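Local coordinates for penicillin-binding protein 2B (Streptococcus pneumoniae, PDB 2WAD), which probably acts as a transpeptidase that forms peptide cross-links between glycan strands of peptidoglycan, as part of the elongation machinery that builds the peripheral cell wall, at residues P384-V387 and V388-A391; N445-V448 and V449-L453; L528-Y531 and V532-A536. All blocks are in the same frame, centred on the assembly; numbering follows the deposited sequence.

Contact 1 of 3, residues P384-V387 and V388-A391; sequences PGSV and VKAA
S386 and K389 meet through their side-chain ends, at the loop leading into helix 389-398. The polar contact is a short hydrogen bond: K389 NZ donates to S386 OG over 2.8 Å. The lysine leaves with CG beside its own backbone N (chi1 -73°). It then runs fully extended, so that its chain passes S386 O, with CG 3.5 Å from that oxygen, before NZ arrives at the hydroxyl. Two more hydrogen bonds hold NZ from outside, to N445 OD1 and S443 O. S386 OG is also hydrogen-bonded to S443 OG. S386 OG and K389 NZ therefore share a polar network, which probably limits how far either can turn.

The backbone bonds are weaker. V388 N reaches G385 O at 3.4 Å, and K389 N reaches S386 O at 3.3 Å. Both are weak, and they mark a 3-10 turn. G385 has positive phi, which favours glycine there.

The apolar contacts lie on another side of the turn. V388 CG1 is 3.8 Å from both P384 CB and P384 CG, the two side chains crossing at a slant. V387 CG2 lies 4.0 Å from V388 CG1.

S386 is the inferred acyl-ester nucleophile. Together with K389 it matches the SxxK motif of penicillin-binding transpeptidases, with the serine at the start of a helix.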
ATOM      1  N   PRO A 384      -4.274  17.395 -11.635  1.00 36.11           N
ATOM      2  CA  PRO A 384      -5.377  17.521 -10.686  1.00 34.34           C
ATOM      3  C   PRO A 384      -6.416  18.559 -11.111  1.00 31.50           C
ATOM      4  O   PRO A 384      -7.560  18.463 -10.696  1.00 33.03           O
ATOM      5  CB  PRO A 384      -4.665  17.939  -9.410  1.00 33.14           C
ATOM      6  CG  PRO A 384      -3.470  18.745  -9.923  1.00 34.51           C
ATOM      7  CD  PRO A 384      -3.060  18.108 -11.211  1.00 32.28           C
ATOM      8  N   GLY A 385      -6.027  19.505 -11.959  1.00 32.23           N
ATOM      9  CA  GLY A 385      -6.905  20.573 -12.414  1.00 29.68           C
ATOM     10  C   GLY A 385      -7.345  21.493 -11.285  1.00 33.69           C
ATOM     11  O   GLY A 385      -6.653  21.617 -10.262  1.00 33.05           O
ATOM     12  N   SER A 386      -8.526  22.091 -11.447  1.00 30.72           N
ATOM     13  CA  SER A 386      -8.973  23.234 -10.653  1.00 32.96           C
ATOM     14  C   SER A 386      -9.297  22.950  -9.189  1.00 31.25           C
ATOM     15  O   SER A 386      -9.585  23.866  -8.418  1.00 32.34           O
ATOM     16  CB  SER A 386     -10.195  23.878 -11.327  1.00 36.37           C
ATOM     17  OG  SER A 386      -9.807  24.819 -12.320  1.00 42.75           O
ATOM     18  N   VAL A 387      -9.347  21.686  -8.811  1.00 32.30           N
ATOM     19  CA  VAL A 387      -9.575  21.362  -7.408  1.00 32.84           C
ATOM     20  C   VAL A 387      -8.556  22.067  -6.507  1.00 32.44           C
ATOM     21  O   VAL A 387      -8.898  22.480  -5.420  1.00 35.78           O
ATOM     22  CB  VAL A 387      -9.611  19.856  -7.152  1.00 32.24           C
ATOM     23  CG1 VAL A 387     -10.811  19.249  -7.885  1.00 34.28           C
ATOM     24  CG2 VAL A 387      -8.296  19.186  -7.616  1.00 33.86           C
ATOM     25  N   VAL A 388      -7.336  22.266  -6.983  1.00 33.33           N
ATOM     26  CA  VAL A 388      -6.246  22.725  -6.144  1.00 33.27           C
ATOM     27  C   VAL A 388      -6.244  24.225  -5.872  1.00 35.34           C
ATOM     28  O   VAL A 388      -5.353  24.699  -5.184  1.00 35.93           O
ATOM     29  CB  VAL A 388      -4.851  22.382  -6.730  1.00 34.13           C
ATOM     30  CG1 VAL A 388      -4.695  20.868  -7.010  1.00 32.59           C
ATOM     31  CG2 VAL A 388      -4.542  23.260  -7.928  1.00 30.90           C
ATOM     32  N   LYS A 389      -7.232  24.970  -6.367  1.00 36.05           N
ATOM     33  CA  LYS A 389      -7.166  26.416  -6.295  1.00 33.22           C
ATOM     34  C   LYS A 389      -7.136  27.001  -4.881  1.00 33.55           C
ATOM     35  O   LYS A 389      -6.561  28.067  -4.644  1.00 31.69           O
ATOM     36  CB  LYS A 389      -8.236  27.042  -7.195  1.00 34.81           C
ATOM     37  CG  LYS A 389      -7.876  26.894  -8.661  1.00 32.37           C
ATOM     38  CD  LYS A 389      -8.968  27.403  -9.599  1.00 33.04           C
ATOM     39  CE  LYS A 389      -8.491  27.251 -11.039  1.00 40.36           C
ATOM     40  NZ  LYS A 389      -9.459  27.625 -12.116  1.00 34.25           N
ATOM     41  N   ALA A 390      -7.726  26.290  -3.929  1.00 35.14           N
ATOM     42  CA  ALA A 390      -7.684  26.689  -2.524  1.00 35.74           C
ATOM     43  C   ALA A 390      -6.279  26.636  -1.915  1.00 37.30           C
ATOM     44  O   ALA A 390      -5.967  27.405  -0.986  1.00 36.65           O
ATOM     45  CB  ALA A 390      -8.601  25.823  -1.716  1.00 33.10           C
ATOM     46  N   ALA A 391      -5.429  25.740  -2.417  1.00 37.22           N
ATOM     47  CA  ALA A 391      -4.065  25.676  -1.900  1.00 36.70           C
ATOM     48  C   ALA A 391      -3.250  26.856  -2.434  1.00 39.82           C
ATOM     49  O   ALA A 391      -2.408  27.407  -1.720  1.00 42.44           O
ATOM     50  CB  ALA A 391      -3.389  24.317  -2.200  1.00 33.64           C
TER

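Contact 2 of 3, residues N445-V448 and V449-L453; sequences NAYV and VQTAL. Unlike the reference sequence in segment 445-448: A446 (reference Thr), V448 (reference Met).
Q450 folds back one turn of helix 445-455 to meet A446. Its CB and its CG each lie 3.4 Å from A446 O. CG is anti to the carbonyl carbon of Q450 (chi1 -75°), which sends the chain back toward the preceding turn. CD passes 3.7 Å from the same oxygen. NE2 then donates to A446 O at 3.1 Å. This oxygen lies almost exactly in the plane of the Q450 amide, but NE2 stands well above the carbonyl plane of A446 and not on a lone pair. The backbone N of Q450 binds A446 O from the opposite face of that plane. NE2 also donates to T409 O, in strand 408-410, so the amide links the helix to that strand.

T451 does much the same with a shorter side chain. Its OG1 donates to Y447 O at 2.8 Å, while T451 N reaches Y447 O at 3.0 Å from the other face. OG1 also lies about 4.0 Å from Y447 CD2. The CB of Y447 points away from residues 449-453, and the phenol OH is hydrogen-bonded to Q406 O.

The other rungs are plain helical bonds, V449 N to N445 O and A452 N to V448 O. N445 probably belongs to the SxN motif, and its OD1 takes a bond from K389.

The chemistry implies a largely buried stretch of helix in which two successive carbonyls, A446 and Y447, each take a second donor from a side chain, on the face opposite the backbone N-H.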
ATOM      1  N   ASN A 445      -9.367  31.362 -13.033  1.00 35.65           N
ATOM      2  CA  ASN A 445      -7.917  31.323 -13.233  1.00 36.69           C
ATOM      3  C   ASN A 445      -7.235  32.682 -13.000  1.00 36.51           C
ATOM      4  O   ASN A 445      -6.080  32.716 -12.582  1.00 37.42           O
ATOM      5  CB  ASN A 445      -7.546  30.807 -14.627  1.00 36.02           C
ATOM      6  CG  ASN A 445      -7.694  29.296 -14.778  1.00 40.85           C
ATOM      7  OD1 ASN A 445      -7.691  28.526 -13.809  1.00 35.00           O
ATOM      8  ND2 ASN A 445      -7.782  28.859 -16.029  1.00 37.77           N
ATOM      9  N   ALA A 446      -7.923  33.793 -13.268  1.00 34.29           N
ATOM     10  CA  ALA A 446      -7.314  35.122 -13.116  1.00 37.66           C
ATOM     11  C   ALA A 446      -6.858  35.356 -11.683  1.00 35.69           C
ATOM     12  O   ALA A 446      -5.812  35.978 -11.449  1.00 32.84           O
ATOM     13  CB  ALA A 446      -8.263  36.239 -13.528  1.00 32.94           C
ATOM     14  N   TYR A 447      -7.662  34.890 -10.733  1.00 34.70           N
ATOM     15  CA  TYR A 447      -7.357  35.158  -9.317  1.00 36.27           C
ATOM     16  C   TYR A 447      -6.060  34.447  -8.874  1.00 40.42           C
ATOM     17  O   TYR A 447      -5.229  35.048  -8.163  1.00 40.02           O
ATOM     18  CB  TYR A 447      -8.531  34.738  -8.424  1.00 37.35           C
ATOM     19  CG  TYR A 447      -8.489  35.314  -7.016  1.00 37.82           C
ATOM     20  CD1 TYR A 447      -9.084  36.533  -6.736  1.00 40.15           C
ATOM     21  CD2 TYR A 447      -7.833  34.653  -5.979  1.00 37.27           C
ATOM     22  CE1 TYR A 447      -9.041  37.082  -5.464  1.00 36.31           C
ATOM     23  CE2 TYR A 447      -7.770  35.202  -4.700  1.00 32.89           C
ATOM     24  CZ  TYR A 447      -8.380  36.413  -4.460  1.00 34.22           C
ATOM     25  OH  TYR A 447      -8.343  36.988  -3.214  1.00 33.70           O
ATOM     26  N   VAL A 448      -5.882  33.189  -9.302  1.00 36.24           N
ATOM     27  CA  VAL A 448      -4.774  32.371  -8.840  1.00 35.82           C
ATOM     28  C   VAL A 448      -3.487  32.640  -9.614  1.00 35.08           C
ATOM     29  O   VAL A 448      -2.405  32.436  -9.086  1.00 33.84           O
ATOM     30  CB  VAL A 448      -5.064  30.846  -8.861  1.00 35.66           C
ATOM     31  CG1 VAL A 448      -6.037  30.453  -7.739  1.00 35.46           C
ATOM     32  CG2 VAL A 448      -5.539  30.374 -10.230  1.00 28.69           C
ATOM     33  N   VAL A 449      -3.608  33.047 -10.872  1.00 32.93           N
ATOM     34  CA  VAL A 449      -2.464  33.443 -11.672  1.00 35.62           C
ATOM     35  C   VAL A 449      -1.885  34.783 -11.176  1.00 36.76           C
ATOM     36  O   VAL A 449      -0.669  34.940 -11.057  1.00 39.49           O
ATOM     37  CB  VAL A 449      -2.821  33.498 -13.174  1.00 36.97           C
ATOM     38  CG1 VAL A 449      -1.700  34.154 -13.951  1.00 41.24           C
ATOM     39  CG2 VAL A 449      -3.024  32.087 -13.722  1.00 31.78           C
ATOM     40  N   GLN A 450      -2.743  35.745 -10.868  1.00 34.72           N
ATOM     41  CA  GLN A 450      -2.311  36.980 -10.216  1.00 36.65           C
ATOM     42  C   GLN A 450      -1.711  36.721  -8.836  1.00 36.09           C
ATOM     43  O   GLN A 450      -0.678  37.267  -8.509  1.00 36.74           O
ATOM     44  CB  GLN A 450      -3.466  37.990 -10.134  1.00 35.68           C
ATOM     45  CG  GLN A 450      -3.774  38.660 -11.461  1.00 37.97           C
ATOM     46  CD  GLN A 450      -4.984  39.588 -11.405  1.00 44.38           C
ATOM     47  OE1 GLN A 450      -4.832  40.811 -11.437  1.00 48.30           O
ATOM     48  NE2 GLN A 450      -6.191  39.015 -11.362  1.00 37.03           N
ATOM     49  N   THR A 451      -2.321  35.854  -8.037  1.00 38.20           N
ATOM     50  CA  THR A 451      -1.711  35.422  -6.786  1.00 36.82           C
ATOM     51  C   THR A 451      -0.316  34.838  -6.951  1.00 38.81           C
ATOM     52  O   THR A 451       0.589  35.261  -6.226  1.00 36.32           O
ATOM     53  CB  THR A 451      -2.574  34.405  -6.017  1.00 37.18           C
ATOM     54  OG1 THR A 451      -3.837  34.991  -5.692  1.00 35.00           O
ATOM     55  CG2 THR A 451      -1.888  33.987  -4.726  1.00 32.44           C
ATOM     56  N   ALA A 452      -0.139  33.877  -7.864  1.00 38.68           N
ATOM     57  CA  ALA A 452       1.199  33.311  -8.121  1.00 39.97           C
ATOM     58  C   ALA A 452       2.230  34.358  -8.569  1.00 40.60           C
ATOM     59  O   ALA A 452       3.357  34.380  -8.079  1.00 41.53           O
ATOM     60  CB  ALA A 452       1.150  32.171  -9.160  1.00 39.31           C
ATOM     61  N   LEU A 453       1.889  35.193  -9.543  1.00 40.67           N
ATOM     62  CA  LEU A 453       2.818  36.259  -9.926  1.00 42.46           C
ATOM     63  C   LEU A 453       3.266  37.039  -8.676  1.00 43.15           C
ATOM     64  O   LEU A 453       4.417  37.434  -8.562  1.00 41.84           O
ATOM     65  CB  LEU A 453       2.173  37.192 -10.954  1.00 44.07           C
ATOM     66  CG  LEU A 453       3.058  38.313 -11.509  1.00 48.91           C
ATOM     67  CD1 LEU A 453       4.129  37.739 -12.420  1.00 44.28           C
ATOM     68  CD2 LEU A 453       2.233  39.350 -12.242  1.00 48.54           C
TER

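Contact 3 of 3, residues L528-Y531 and V532-A536; sequences LAQY and VATIA
The Y531 ring lies beside I535, with CD1 of the isoleucine 3.6 Å from Y531 CE1. The approach is oblique, and the two side chains point the same way from successive turns. Y485 makes an edge-to-face ring contact with Y531. The phenol OH is hydrogen-bonded to V387 O. The Q530 amide is also held from outside: NE2 donates to L542 O and T491 O, and OE1 accepts from R541 NH2.

Helix 525-536 is a buried helix of the transpeptidase domain. L528, A529 and A533 pack on strand 645-650, and V532, I535 and A536 on strand 634-638, both in the six-stranded antiparallel sheet. Y531 faces helix 389-398 and touches A390 and A391.

T534 turns its hydroxyl back along the helix. OG1 lies anti to its carbonyl carbon (chi1 -62°) and donates to Q530 O at 2.7 Å. T534 N reaches the same oxygen at 2.9 Å from the opposite face of the carbonyl plane. V532 CG1 occupies the position between its backbone N and carbonyl carbon, and sits 3.4 Å from A529 O. A533 CB lies 3.3 Å from A529 O, while A533 N bonds that oxygen at 2.9 Å.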
ATOM      1  N   LEU A 528      -4.962  13.776  -3.114  1.00 32.55           N
ATOM      2  CA  LEU A 528      -6.096  14.704  -3.340  1.00 35.06           C
ATOM      3  C   LEU A 528      -7.199  14.521  -2.289  1.00 32.76           C
ATOM      4  O   LEU A 528      -7.817  15.499  -1.903  1.00 33.03           O
ATOM      5  CB  LEU A 528      -6.651  14.597  -4.779  1.00 34.33           C
ATOM      6  CG  LEU A 528      -5.648  15.099  -5.834  1.00 34.64           C
ATOM      7  CD1 LEU A 528      -5.946  14.498  -7.223  1.00 35.88           C
ATOM      8  CD2 LEU A 528      -5.761  16.599  -5.916  1.00 27.34           C
ATOM      9  N   ALA A 529      -7.414  13.298  -1.786  1.00 30.84           N
ATOM     10  CA  ALA A 529      -8.285  13.146  -0.623  1.00 32.35           C
ATOM     11  C   ALA A 529      -7.736  13.791   0.651  1.00 30.50           C
ATOM     12  O   ALA A 529      -8.489  14.369   1.426  1.00 31.98           O
ATOM     13  CB  ALA A 529      -8.650  11.690  -0.357  1.00 28.69           C
ATOM     14  N   GLN A 530      -6.442  13.638   0.914  1.00 32.00           N
ATOM     15  CA  GLN A 530      -5.864  14.176   2.154  1.00 31.72           C
ATOM     16  C   GLN A 530      -5.962  15.699   2.085  1.00 29.75           C
ATOM     17  O   GLN A 530      -6.144  16.355   3.094  1.00 30.72           O
ATOM     18  CB  GLN A 530      -4.375  13.809   2.291  1.00 31.80           C
ATOM     19  CG  GLN A 530      -3.709  14.301   3.609  1.00 28.81           C
ATOM     20  CD  GLN A 530      -2.294  13.754   3.745  1.00 28.51           C
ATOM     21  OE1 GLN A 530      -1.479  13.885   2.822  1.00 29.92           O
ATOM     22  NE2 GLN A 530      -2.018  13.059   4.848  1.00 28.45           N
ATOM     23  N   TYR A 531      -5.839  16.251   0.883  1.00 28.03           N
ATOM     24  CA  TYR A 531      -5.897  17.705   0.720  1.00 32.79           C
ATOM     25  C   TYR A 531      -7.278  18.229   1.127  1.00 33.60           C
ATOM     26  O   TYR A 531      -7.402  19.103   2.000  1.00 33.35           O
ATOM     27  CB  TYR A 531      -5.485  18.084  -0.714  1.00 30.36           C
ATOM     28  CG  TYR A 531      -6.101  19.345  -1.301  1.00 36.44           C
ATOM     29  CD1 TYR A 531      -5.880  20.585  -0.709  1.00 35.86           C
ATOM     30  CD2 TYR A 531      -6.838  19.310  -2.486  1.00 39.38           C
ATOM     31  CE1 TYR A 531      -6.393  21.744  -1.236  1.00 34.78           C
ATOM     32  CE2 TYR A 531      -7.365  20.479  -3.040  1.00 32.96           C
ATOM     33  CZ  TYR A 531      -7.126  21.692  -2.405  1.00 38.88           C
ATOM     34  OH  TYR A 531      -7.634  22.875  -2.903  1.00 35.76           O
ATOM     35  N   VAL A 532      -8.341  17.668   0.556  1.00 33.76           N
ATOM     36  CA  VAL A 532      -9.669  18.156   0.950  1.00 32.46           C
ATOM     37  C   VAL A 532      -9.995  17.799   2.407  1.00 35.12           C
ATOM     38  O   VAL A 532     -10.698  18.581   3.079  1.00 34.92           O
ATOM     39  CB  VAL A 532     -10.814  17.737  -0.002  1.00 33.07           C
ATOM     40  CG1 VAL A 532     -10.965  16.191  -0.028  1.00 27.54           C
ATOM     41  CG2 VAL A 532     -12.117  18.375   0.478  1.00 26.86           C
ATOM     42  N   ALA A 533      -9.474  16.673   2.908  1.00 33.47           N
ATOM     43  CA  ALA A 533      -9.702  16.288   4.322  1.00 32.44           C
ATOM     44  C   ALA A 533      -9.036  17.264   5.286  1.00 34.20           C
ATOM     45  O   ALA A 533      -9.574  17.546   6.366  1.00 34.42           O
ATOM     46  CB  ALA A 533      -9.212  14.865   4.622  1.00 31.55           C
ATOM     47  N   THR A 534      -7.879  17.787   4.876  1.00 33.98           N
ATOM     48  CA  THR A 534      -7.135  18.791   5.644  1.00 33.05           C
ATOM     49  C   THR A 534      -7.929  20.091   5.780  1.00 34.41           C
ATOM     50  O   THR A 534      -8.036  20.680   6.863  1.00 36.20           O
ATOM     51  CB  THR A 534      -5.743  19.066   4.989  1.00 33.09           C
ATOM     52  OG1 THR A 534      -4.958  17.862   5.001  1.00 29.43           O
ATOM     53  CG2 THR A 534      -4.988  20.167   5.723  1.00 34.32           C
ATOM     54  N   ILE A 535      -8.489  20.549   4.668  1.00 36.00           N
ATOM     55  CA  ILE A 535      -9.442  21.655   4.696  1.00 36.03           C
ATOM     56  C   ILE A 535     -10.615  21.358   5.631  1.00 35.91           C
ATOM     57  O   ILE A 535     -11.002  22.180   6.473  1.00 39.51           O
ATOM     58  CB  ILE A 535      -9.968  21.989   3.276  1.00 35.05           C
ATOM     59  CG1 ILE A 535      -8.809  22.484   2.406  1.00 29.87           C
ATOM     60  CG2 ILE A 535     -11.074  23.053   3.394  1.00 34.27           C
ATOM     61  CD1 ILE A 535      -9.103  22.680   0.920  1.00 35.49           C
ATOM     62  N   ALA A 536     -11.163  20.163   5.515  1.00 34.17           N
ATOM     63  CA  ALA A 536     -12.313  19.781   6.323  1.00 35.67           C
ATOM     64  C   ALA A 536     -11.958  19.684   7.815  1.00 39.12           C
ATOM     65  O   ALA A 536     -12.835  19.770   8.661  1.00 38.11           O
ATOM     66  CB  ALA A 536     -12.876  18.438   5.816  1.00 30.20           C
TER

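The three contacts follow one another along the chain, in the order 1, 2, 3, and all belong to the transpeptidase domain. Contact 1 sits between the other two. Its centre is 12 Å from that of contact 2 and 11 Å from that of contact 3. Contacts 2 and 3 do not touch; their centres are 22 Å apart and their nearest atoms about 9 Å. Contact 1 spans the loop and the start of helix 389-398; contact 2 lies on helix 445-455 and contact 3 on helix 525-536. Helix 445-455 reaches contact 1 through N445, which bonds K389. Helix 525-536 reaches it through Y531, which bonds V387. Both helices therefore border the inferred active site.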